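Local coordinates for DUF3828 domain-containing protein (Bacteroides thetaiotaomicron, PDB 3KZT) that is of unknown function but probably comes from a natural precursor made as a lipoprotein, and pairs helices with an antiparallel beta-sheet in a two-chain assembly, at residues R22-A27 and N103-N108; E32-A37 and K59-E64; P124-N129 and L135-T140. One frame throughout, in Å; residues are numbered along the deposited sequence.

Contact 1 of 3, residues R22-A27 and N103-N108. With EDO (1,2-ethanediol), chain C; SO4 (sulfate ion), chain E.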
loop_
_atom_site.group_PDB
_atom_site.type_symbol
_atom_site.label_atom_id
_atom_site.label_comp_id
_atom_site.label_asym_id
_atom_site.label_seq_id
_atom_site.Cartn_x
_atom_site.Cartn_y
_atom_site.Cartn_z
ATOM N N ARG A 22 -3.095 -21.656 -10.918
ATOM C CA ARG A 22 -4.111 -20.987 -10.087
ATOM C C ARG A 22 -3.640 -20.848 -8.642
ATOM O O ARG A 22 -3.655 -19.764 -8.088
ATOM C CB ARG A 22 -5.418 -21.797 -10.123
ATOM C CG ARG A 22 -6.591 -21.241 -9.279
ATOM C CD ARG A 22 -7.831 -22.093 -9.474
ATOM N NE ARG A 22 -7.628 -23.460 -8.974
ATOM C CZ ARG A 22 -7.694 -23.856 -7.682
ATOM N NH1 ARG A 22 -7.959 -22.993 -6.675
ATOM N NH2 ARG A 22 -7.484 -25.152 -7.388
ATOM N N ILE A 23 -3.236 -21.978 -8.056
ATOM C CA ILE A 23 -2.788 -22.040 -6.650
ATOM C C ILE A 23 -1.584 -21.120 -6.396
ATOM O O ILE A 23 -1.539 -20.420 -5.376
ATOM C CB ILE A 23 -2.478 -23.509 -6.216
ATOM C CG1 ILE A 23 -3.786 -24.318 -6.114
ATOM C CG2 ILE A 23 -1.766 -23.554 -4.870
ATOM C CD1 ILE A 23 -4.716 -23.846 -5.019
ATOM N N GLU A 24 -0.624 -21.122 -7.331
ATOM C CA GLU A 24 0.554 -20.224 -7.252
ATOM C C GLU A 24 0.160 -18.749 -7.290
ATOM O O GLU A 24 0.711 -17.952 -6.510
ATOM C CB GLU A 24 1.554 -20.524 -8.363
ATOM C CG GLU A 24 2.350 -21.805 -8.116
ATOM C CD GLU A 24 3.041 -22.342 -9.354
ATOM O OE1 GLU A 24 3.231 -21.586 -10.331
ATOM O OE2 GLU A 24 3.400 -23.527 -9.346
ATOM N N GLN A 25 -0.797 -18.392 -8.171
ATOM C CA GLN A 25 -1.309 -17.009 -8.242
ATOM C C GLN A 25 -2.070 -16.595 -6.998
ATOM O O GLN A 25 -1.988 -15.428 -6.604
ATOM C CB GLN A 25 -2.177 -16.765 -9.492
ATOM C CG GLN A 25 -1.423 -16.784 -10.828
ATOM C CD GLN A 25 -0.350 -15.692 -10.969
ATOM O OE1 GLN A 25 -0.341 -14.691 -10.241
ATOM N NE2 GLN A 25 0.560 -15.897 -11.905
ATOM N N GLU A 26 -2.813 -17.538 -6.388
ATOM C CA GLU A 26 -3.483 -17.298 -5.098
ATOM C C GLU A 26 -2.457 -17.021 -3.993
ATOM O O GLU A 26 -2.644 -16.101 -3.215
ATOM C CB GLU A 26 -4.375 -18.494 -4.684
ATOM C CG GLU A 26 -5.604 -18.692 -5.572
ATOM C CD GLU A 26 -6.420 -19.943 -5.247
ATOM O OE1 GLU A 26 -6.164 -20.628 -4.221
ATOM O OE2 GLU A 26 -7.329 -20.238 -6.030
ATOM N N ALA A 27 -1.384 -17.829 -3.950
ATOM C CA ALA A 27 -0.288 -17.665 -2.973
ATOM C C ALA A 27 0.422 -16.331 -3.183
ATOM O O ALA A 27 0.654 -15.604 -2.232
ATOM C CB ALA A 27 0.722 -18.828 -3.080
ATOM N N ASN A 103 6.604 -24.919 -2.537
ATOM C CA ASN A 103 5.904 -23.836 -1.858
ATOM C C ASN A 103 6.768 -22.555 -1.620
ATOM O O ASN A 103 6.331 -21.663 -0.897
ATOM C CB ASN A 103 5.330 -24.362 -0.530
ATOM C CG ASN A 103 4.315 -25.494 -0.726
ATOM O OD1 ASN A 103 3.531 -25.483 -1.663
ATOM N ND2 ASN A 103 4.317 -26.451 0.186
ATOM N N TRP A 104 7.966 -22.469 -2.241
ATOM C CA TRP A 104 8.840 -21.289 -2.115
ATOM C C TRP A 104 8.511 -20.271 -3.205
ATOM O O TRP A 104 8.249 -20.638 -4.354
ATOM C CB TRP A 104 10.338 -21.664 -2.149
ATOM C CG TRP A 104 10.784 -22.249 -0.868
ATOM C CD1 TRP A 104 10.818 -23.569 -0.542
ATOM C CD2 TRP A 104 11.211 -21.530 0.293
ATOM N NE1 TRP A 104 11.263 -23.727 0.752
ATOM C CE2 TRP A 104 11.515 -22.490 1.289
ATOM C CE3 TRP A 104 11.382 -20.165 0.590
ATOM C CZ2 TRP A 104 11.976 -22.133 2.568
ATOM C CZ3 TRP A 104 11.839 -19.806 1.867
ATOM C CH2 TRP A 104 12.130 -20.791 2.839
ATOM N N TYR A 105 8.498 -18.998 -2.803
ATOM C CA TYR A 105 8.227 -17.853 -3.673
ATOM C C TYR A 105 9.333 -16.849 -3.379
ATOM O O TYR A 105 9.981 -16.946 -2.339
ATOM C CB TYR A 105 6.819 -17.269 -3.365
ATOM C CG TYR A 105 5.715 -18.253 -3.686
ATOM C CD1 TYR A 105 5.389 -19.275 -2.795
ATOM C CD2 TYR A 105 5.009 -18.181 -4.888
ATOM C CE1 TYR A 105 4.397 -20.205 -3.092
ATOM C CE2 TYR A 105 4.008 -19.105 -5.197
ATOM C CZ TYR A 105 3.708 -20.107 -4.297
ATOM O OH TYR A 105 2.747 -21.021 -4.589
ATOM N N GLU A 106 9.555 -15.916 -4.294
ATOM C CA GLU A 106 10.595 -14.889 -4.152
ATOM C C GLU A 106 9.914 -13.524 -4.175
ATOM O O GLU A 106 9.184 -13.236 -5.112
ATOM C CB GLU A 106 11.598 -15.006 -5.312
ATOM C CG GLU A 106 12.717 -13.955 -5.315
ATOM C CD GLU A 106 13.700 -14.176 -6.435
ATOM O OE1 GLU A 106 14.646 -14.976 -6.243
ATOM O OE2 GLU A 106 13.554 -13.526 -7.491
ATOM N N VAL A 107 10.160 -12.705 -3.140
ATOM C CA VAL A 107 9.635 -11.333 -3.047
ATOM C C VAL A 107 10.754 -10.383 -3.482
ATOM O O VAL A 107 11.766 -10.264 -2.779
ATOM C CB VAL A 107 9.192 -10.987 -1.612
ATOM C CG1 VAL A 107 8.813 -9.494 -1.506
ATOM C CG2 VAL A 107 8.014 -11.872 -1.196
ATOM N N ASN A 108 10.564 -9.726 -4.633
ATOM C CA ASN A 108 11.541 -8.787 -5.210
ATOM C C ASN A 108 11.060 -7.352 -5.113
ATOM O O ASN A 108 9.887 -7.081 -5.387
ATOM C CB ASN A 108 11.782 -9.119 -6.677
ATOM C CG ASN A 108 12.391 -10.485 -6.865
ATOM O OD1 ASN A 108 13.518 -10.721 -6.465
ATOM N ND2 ASN A 108 11.626 -11.410 -7.475
HETATM C C1 EDO C . 0.444 -23.503 -1.399
HETATM O O1 EDO C . 0.703 -24.864 -1.041
HETATM C C2 EDO C . 1.753 -22.738 -1.543
HETATM O O2 EDO C . 2.443 -23.128 -2.740
HETATM S S SO4 E . 11.391 -27.213 1.791
HETATM O O1 SO4 E . 10.557 -28.221 2.438
HETATM O O2 SO4 E . 10.760 -26.773 0.543
HETATM O O3 SO4 E . 12.698 -27.797 1.491
HETATM O O4 SO4 E . 11.562 -26.078 2.697
#

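Contact 2 of 3, residues E32-A37 and K59-E64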
loop_
_atom_site.group_PDB
_atom_site.type_symbol
_atom_site.label_atom_id
_atom_site.label_comp_id
_atom_site.label_asym_id
_atom_site.label_seq_id
_atom_site.Cartn_x
_atom_site.Cartn_y
_atom_site.Cartn_z
ATOM N N GLU A 32 1.675 -10.616 -1.832
ATOM C CA GLU A 32 1.500 -9.197 -2.240
ATOM C C GLU A 32 0.709 -8.370 -1.226
ATOM O O GLU A 32 1.103 -7.242 -0.919
ATOM C CB GLU A 32 0.782 -9.112 -3.576
ATOM C CG GLU A 32 1.663 -9.506 -4.766
ATOM C CD GLU A 32 0.898 -9.614 -6.075
ATOM O OE1 GLU A 32 -0.348 -9.556 -6.062
ATOM O OE2 GLU A 32 1.562 -9.753 -7.131
ATOM N N ASP A 33 -0.400 -8.938 -0.728
ATOM C CA ASP A 33 -1.259 -8.267 0.298
ATOM C C ASP A 33 -0.523 -8.048 1.592
ATOM O O ASP A 33 -0.681 -6.997 2.214
ATOM C CB ASP A 33 -2.523 -9.085 0.627
ATOM C CG ASP A 33 -3.500 -9.192 -0.536
ATOM O OD1 ASP A 33 -3.347 -8.496 -1.562
ATOM O OD2 ASP A 33 -4.424 -10.005 -0.413
ATOM N N PHE A 34 0.235 -9.063 2.028
ATOM C CA PHE A 34 1.061 -8.932 3.232
ATOM C C PHE A 34 2.066 -7.779 3.117
ATOM O O PHE A 34 2.106 -6.916 3.994
ATOM C CB PHE A 34 1.816 -10.236 3.570
ATOM C CG PHE A 34 2.868 -10.048 4.609
ATOM C CD1 PHE A 34 2.530 -9.551 5.873
ATOM C CD2 PHE A 34 4.217 -10.320 4.333
ATOM C CE1 PHE A 34 3.509 -9.337 6.843
ATOM C CE2 PHE A 34 5.202 -10.115 5.311
ATOM C CZ PHE A 34 4.846 -9.621 6.559
ATOM N N TYR A 35 2.864 -7.781 2.043
ATOM C CA TYR A 35 3.909 -6.748 1.846
ATOM C C TYR A 35 3.376 -5.330 1.670
ATOM O O TYR A 35 3.970 -4.390 2.191
ATOM C CB TYR A 35 4.901 -7.130 0.716
ATOM C CG TYR A 35 6.013 -8.007 1.222
ATOM C CD1 TYR A 35 5.855 -9.391 1.320
ATOM C CD2 TYR A 35 7.219 -7.451 1.642
ATOM C CE1 TYR A 35 6.871 -10.204 1.814
ATOM C CE2 TYR A 35 8.242 -8.245 2.133
ATOM C CZ TYR A 35 8.071 -9.626 2.218
ATOM O OH TYR A 35 9.073 -10.426 2.699
ATOM N N GLU A 36 2.258 -5.178 0.959
ATOM C CA GLU A 36 1.615 -3.852 0.817
ATOM C C GLU A 36 1.037 -3.344 2.148
ATOM O O GLU A 36 1.217 -2.167 2.488
ATOM C CB GLU A 36 0.566 -3.859 -0.288
ATOM C CG GLU A 36 1.208 -3.892 -1.669
ATOM C CD GLU A 36 0.260 -4.256 -2.787
ATOM O OE1 GLU A 36 -0.990 -4.182 -2.611
ATOM O OE2 GLU A 36 0.777 -4.619 -3.869
ATOM N N ALA A 37 0.372 -4.239 2.896
ATOM C CA ALA A 37 -0.179 -3.915 4.234
ATOM C C ALA A 37 0.934 -3.601 5.238
ATOM O O ALA A 37 0.865 -2.604 5.949
ATOM C CB ALA A 37 -1.031 -5.069 4.749
ATOM N N LYS A 59 -1.372 -11.817 11.555
ATOM C CA LYS A 59 -2.367 -12.244 10.557
ATOM C C LYS A 59 -1.763 -13.125 9.461
ATOM O O LYS A 59 -2.267 -14.234 9.200
ATOM C CB LYS A 59 -3.052 -11.016 9.913
ATOM C CG LYS A 59 -4.115 -11.366 8.839
ATOM C CD LYS A 59 -5.038 -10.197 8.532
ATOM C CE LYS A 59 -6.072 -10.584 7.475
ATOM N NZ LYS A 59 -6.909 -11.738 7.908
ATOM N N PHE A 60 -0.705 -12.624 8.818
ATOM C CA PHE A 60 -0.095 -13.285 7.648
ATOM C C PHE A 60 0.999 -14.347 7.879
ATOM O O PHE A 60 1.195 -15.198 7.007
ATOM C CB PHE A 60 0.413 -12.222 6.672
ATOM C CG PHE A 60 -0.687 -11.464 5.972
ATOM C CD1 PHE A 60 -1.296 -11.996 4.831
ATOM C CD2 PHE A 60 -1.104 -10.214 6.426
ATOM C CE1 PHE A 60 -2.312 -11.305 4.168
ATOM C CE2 PHE A 60 -2.118 -9.516 5.766
ATOM C CZ PHE A 60 -2.719 -10.063 4.634
ATOM N N LEU A 61 1.699 -14.299 9.025
ATOM C CA LEU A 61 2.812 -15.239 9.326
ATOM C C LEU A 61 2.428 -16.254 10.410
ATOM O O LEU A 61 1.616 -15.945 11.289
ATOM C CB LEU A 61 4.063 -14.463 9.777
ATOM C CG LEU A 61 4.458 -13.200 8.993
ATOM C CD1 LEU A 61 5.766 -12.628 9.545
ATOM C CD2 LEU A 61 4.588 -13.442 7.526
ATOM N N THR A 62 3.025 -17.456 10.358
ATOM C CA THR A 62 2.789 -18.486 11.399
ATOM C C THR A 62 3.528 -18.106 12.694
ATOM O O THR A 62 4.432 -17.256 12.676
ATOM C CB THR A 62 3.257 -19.924 10.962
ATOM O OG1 THR A 62 4.673 -19.947 10.771
ATOM C CG2 THR A 62 2.551 -20.381 9.684
ATOM N N LYS A 63 3.125 -18.736 13.808
ATOM C CA LYS A 63 3.781 -18.555 15.131
ATOM C C LYS A 63 5.286 -18.891 15.092
ATOM O O LYS A 63 6.093 -18.200 15.726
ATOM C CB LYS A 63 3.086 -19.421 16.202
ATOM N N GLU A 64 5.639 -19.920 14.303
ATOM C CA GLU A 64 7.033 -20.375 14.136
ATOM C C GLU A 64 7.890 -19.321 13.429
ATOM O O GLU A 64 9.005 -19.028 13.864
ATOM C CB GLU A 64 7.084 -21.685 13.327
ATOM C CG GLU A 64 6.442 -22.898 14.007
ATOM C CD GLU A 64 6.260 -24.074 13.050
ATOM O OE1 GLU A 64 6.335 -23.862 11.821
ATOM O OE2 GLU A 64 6.033 -25.205 13.526
#

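Contact 3 of 3, residues P124-N129 and L135-T140. With SO4 (sulfate ion), chain E.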
loop_
_atom_site.group_PDB
_atom_site.type_symbol
_atom_site.label_atom_id
_atom_site.label_comp_id
_atom_site.label_asym_id
_atom_site.label_seq_id
_atom_site.Cartn_x
_atom_site.Cartn_y
_atom_site.Cartn_z
ATOM N N PRO A 124 13.485 -15.010 -0.336
ATOM C CA PRO A 124 12.697 -16.223 -0.549
ATOM C C PRO A 124 11.731 -16.397 0.640
ATOM O O PRO A 124 12.168 -16.248 1.802
ATOM C CB PRO A 124 13.751 -17.346 -0.556
ATOM C CG PRO A 124 15.091 -16.650 -0.600
ATOM C CD PRO A 124 14.886 -15.332 -0.000
ATOM N N VAL A 125 10.442 -16.649 0.347
ATOM C CA VAL A 125 9.415 -16.887 1.379
ATOM C C VAL A 125 8.640 -18.175 1.039
ATOM O O VAL A 125 8.369 -18.447 -0.144
ATOM C CB VAL A 125 8.453 -15.667 1.558
ATOM C CG1 VAL A 125 9.256 -14.383 1.777
ATOM C CG2 VAL A 125 7.484 -15.510 0.376
ATOM N N ARG A 126 8.319 -18.967 2.079
ATOM C CA ARG A 126 7.596 -20.227 1.936
ATOM C C ARG A 126 6.161 -20.058 2.456
ATOM O O ARG A 126 5.953 -19.419 3.491
ATOM C CB ARG A 126 8.300 -21.339 2.690
ATOM C CG ARG A 126 7.962 -22.715 2.151
ATOM C CD ARG A 126 8.647 -23.814 2.934
ATOM N NE ARG A 126 7.951 -24.188 4.167
ATOM C CZ ARG A 126 8.404 -25.084 5.064
ATOM N NH1 ARG A 126 9.596 -25.716 4.900
ATOM N NH2 ARG A 126 7.668 -25.354 6.155
ATOM N N VAL A 127 5.199 -20.668 1.741
ATOM C CA VAL A 127 3.754 -20.524 2.002
ATOM C C VAL A 127 3.121 -21.856 2.419
ATOM O O VAL A 127 3.422 -22.884 1.825
ATOM C CB VAL A 127 3.009 -20.000 0.721
ATOM C CG1 VAL A 127 1.472 -20.041 0.906
ATOM C CG2 VAL A 127 3.461 -18.592 0.387
ATOM N N VAL A 128 2.244 -21.821 3.433
ATOM C CA VAL A 128 1.455 -22.994 3.867
ATOM C C VAL A 128 -0.031 -22.630 3.696
ATOM O O VAL A 128 -0.393 -21.449 3.812
ATOM C CB VAL A 128 1.756 -23.398 5.358
ATOM C CG1 VAL A 128 1.343 -22.279 6.350
ATOM C CG2 VAL A 128 1.064 -24.711 5.717
ATOM N N ASN A 129 -0.860 -23.622 3.367
ATOM C CA ASN A 129 -2.320 -23.448 3.300
ATOM C C ASN A 129 -2.911 -24.167 4.507
ATOM O O ASN A 129 -2.699 -25.355 4.664
ATOM C CB ASN A 129 -2.900 -23.996 1.999
ATOM C CG ASN A 129 -4.380 -23.568 1.775
ATOM O OD1 ASN A 129 -5.256 -23.836 2.592
ATOM N ND2 ASN A 129 -4.639 -22.928 0.649
ATOM N N LEU A 135 -0.692 -18.654 4.387
ATOM C CA LEU A 135 0.157 -18.018 5.406
ATOM C C LEU A 135 1.601 -18.262 5.041
ATOM O O LEU A 135 1.908 -19.281 4.440
ATOM C CB LEU A 135 -0.117 -18.622 6.787
ATOM C CG LEU A 135 -1.510 -18.430 7.389
ATOM C CD1 LEU A 135 -1.679 -19.282 8.624
ATOM C CD2 LEU A 135 -1.743 -16.971 7.712
ATOM N N ILE A 136 2.485 -17.315 5.388
ATOM C CA ILE A 136 3.913 -17.472 5.155
ATOM C C ILE A 136 4.445 -18.211 6.394
ATOM O O ILE A 136 4.256 -17.736 7.503
ATOM C CB ILE A 136 4.633 -16.110 4.961
ATOM C CG1 ILE A 136 4.084 -15.373 3.718
ATOM C CG2 ILE A 136 6.095 -16.323 4.783
ATOM C CD1 ILE A 136 4.594 -13.964 3.539
ATOM N N ASP A 137 5.067 -19.377 6.200
ATOM C CA ASP A 137 5.616 -20.190 7.334
ATOM C C ASP A 137 7.152 -20.212 7.446
ATOM O O ASP A 137 7.674 -20.789 8.396
ATOM C CB ASP A 137 5.029 -21.615 7.353
ATOM C CG ASP A 137 5.463 -22.474 6.169
ATOM O OD1 ASP A 137 5.960 -21.952 5.147
ATOM O OD2 ASP A 137 5.276 -23.698 6.261
ATOM N N ASP A 138 7.862 -19.610 6.477
ATOM C CA ASP A 138 9.317 -19.464 6.561
ATOM C C ASP A 138 9.836 -18.373 5.597
ATOM O O ASP A 138 9.212 -18.104 4.566
ATOM C CB ASP A 138 10.019 -20.812 6.243
ATOM C CG ASP A 138 11.487 -20.853 6.704
ATOM O OD1 ASP A 138 11.891 -20.066 7.583
ATOM O OD2 ASP A 138 12.232 -21.690 6.180
ATOM N N ILE A 139 10.955 -17.732 5.973
ATOM C CA ILE A 139 11.697 -16.785 5.080
ATOM C C ILE A 139 13.192 -17.015 5.240
ATOM O O ILE A 139 13.611 -17.459 6.304
ATOM C CB ILE A 139 11.367 -15.255 5.354
ATOM C CG1 ILE A 139 11.905 -14.753 6.731
ATOM C CG2 ILE A 139 9.887 -14.996 5.239
ATOM C CD1 ILE A 139 11.706 -13.250 6.944
ATOM N N THR A 140 13.974 -16.707 4.188
ATOM C CA THR A 140 15.476 -16.721 4.236
ATOM C C THR A 140 16.002 -18.061 4.833
ATOM O O THR A 140 16.484 -18.075 5.976
ATOM C CB THR A 140 15.974 -15.494 5.031
ATOM O OG1 THR A 140 15.351 -14.322 4.486
ATOM C CG2 THR A 140 17.521 -15.338 4.959
HETATM S S SO4 E . 11.391 -27.213 1.791
HETATM O O1 SO4 E . 10.557 -28.221 2.438
HETATM O O2 SO4 E . 10.760 -26.773 0.543
HETATM O O3 SO4 E . 12.698 -27.797 1.491
HETATM O O4 SO4 E . 11.562 -26.078 2.697
#

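Contact 1 of 3, residues R22-A27 and N103-N108
The hydroxyl of Y105, pressed against helix 13-41 between E24 and A27, is also the polar centre of this contact: its OH donates to O2 of a bound 1,2-ethanediol at 2.8 Å. The diol, probably left from crystallisation, uses both of its hydroxyls to reach N103, and OD1 of that asparagine receives O2 at 2.8 Å and O1 at 3.0 Å. Since the diol O2 lies in the plane of the Y105 ring, at its edge, the phenol is met end-on rather than from above. The helix supplies the apolar part. The methyl CB of A27 lies 3.3 Å from Y105 OH and 3.5 Å from Y105 CZ, while CG of E24 approaches Y105 OH at 3.6 Å, the side chains of E24 and Y105 crossing at about a right angle. Between these two segments, their axes at 45°, the packing of helix on antiparallel sheet falls to Y105, while V107 carries it on to I31 and Y35. Y105 also touches I28 and I31 of the same helix, and its ring meets that of H99 on strand 96-101. W104, the next residue back along the strand, instead binds a sulfate, NE1 donating to its O4 at 3.1 Å.

Contact 2 of 3, residues E32-A37 and K59-E64
With CG of F34 swung anti to its own backbone N (chi1 168°) and CG of F60 anti to its carbonyl carbon (chi1 -70°), the two phenylalanines pass each other head to tail, each reaching toward the backbone that carries the other. The consequence is an exchange in which the beta carbon of each residue serves the ring of its partner. CB of F34 stands over the face of the F60 ring, 4.0 Å from its centroid, in a CH-pi contact, and CA of F34 adds to the cover on that same face. In return CB of F60 comes to 3.5 Å from CD1 of F34, approaching that ring obliquely. The rings meet obliquely, centroids 5.7 Å apart and planes at 46°. This is helix-to-helix packing at the turn between two helices: F60 ends helix 47-60, L61 is the first residue to leave helical geometry, and T62 is the N-cap of helix 63-75. The turn allows L61 to contribute as well. Its CD2 methyl lies over a face of the F34 ring, 4.2 Å from the centroid, offset toward the CZ and CE2 rim, and the two side chains cross at about a right angle. Farther out, CB of D33 touches CZ of F60 at 4.1 Å, so that the F60 ring spans two successive residues of helix 13-41. On the face of the F60 ring away from F34, CG of K59 sits offset toward the rim. I56, I81 and I136 continue the apolar surroundings of F34, whose ring also meets that of Y38. M43 of the second subunit packs against E36 and A37 of helix 13-41.

Contact 3 of 3, residues P124-N129 and L135-T140
V125 and I139 meet at the apolar centre, where CG1 of the valine and CG2 of the isoleucine are 3.6 Å apart. CG2 of I136 joins them, 4.0 Å from CB of V125, and V127 shares this face, which is turned to I31 of helix 13-41. Between the side chains runs the antiparallel backbone pairing: R126 N donates to D138 O at 2.8 Å, and D137 N to R126 O at 2.9 Å, while V128 and L135 exchange a reciprocal pair of bonds. On the other face the chain of R126 bends at chi3 (82°), bringing its guanidinium side-on to D137. R126 NH2 donates to D137 OD2 at 2.9 Å in a salt bridge lying in the guanidinium plane, yet it meets the carboxylate from above; R126 NE reaches D137 OD1 at 3.2 Å, and the two planes stand 57° apart. A third nitrogen, R126 NH1, donates to O4 of the bound sulfate at 3.0 Å. A leucine in place of R126 would probably leave the D137 carboxylate without its two-point partner and remove one anchor of the sulfate. D138, next to D137 in the chain, has its own salt bridge with K68. Because D137 and D138 both sit opposite R126, the register shifts by one residue: a classic beta bulge in the hairpin of strands 119-130 and 133-139.

Overall arrangement
The three contacts illustrate how a long helix, a sheet and a turn between helices can be tied together. Contacts 1 and 2 both use helix 13-41, with centres 13 Å apart, and meet where V107 CG2 packs on Y35 CE1 at 3.6 Å. Contact 3 lies in the sheet that supplies the strand of contact 1, centres 9 Å apart: Y105 N lies 2.7 Å from V125 O, a probable hydrogen bond between neighbouring strands. It also reaches contact 2, where the backbone of I136 probably bonds to F60 and T62, F60 O to I136 N measuring 3.0 Å. The sulfate joins W104 of contact 1 to R126 of contact 3; it is probably from the crystallisation liquor, and it does not by itself identify a functional site.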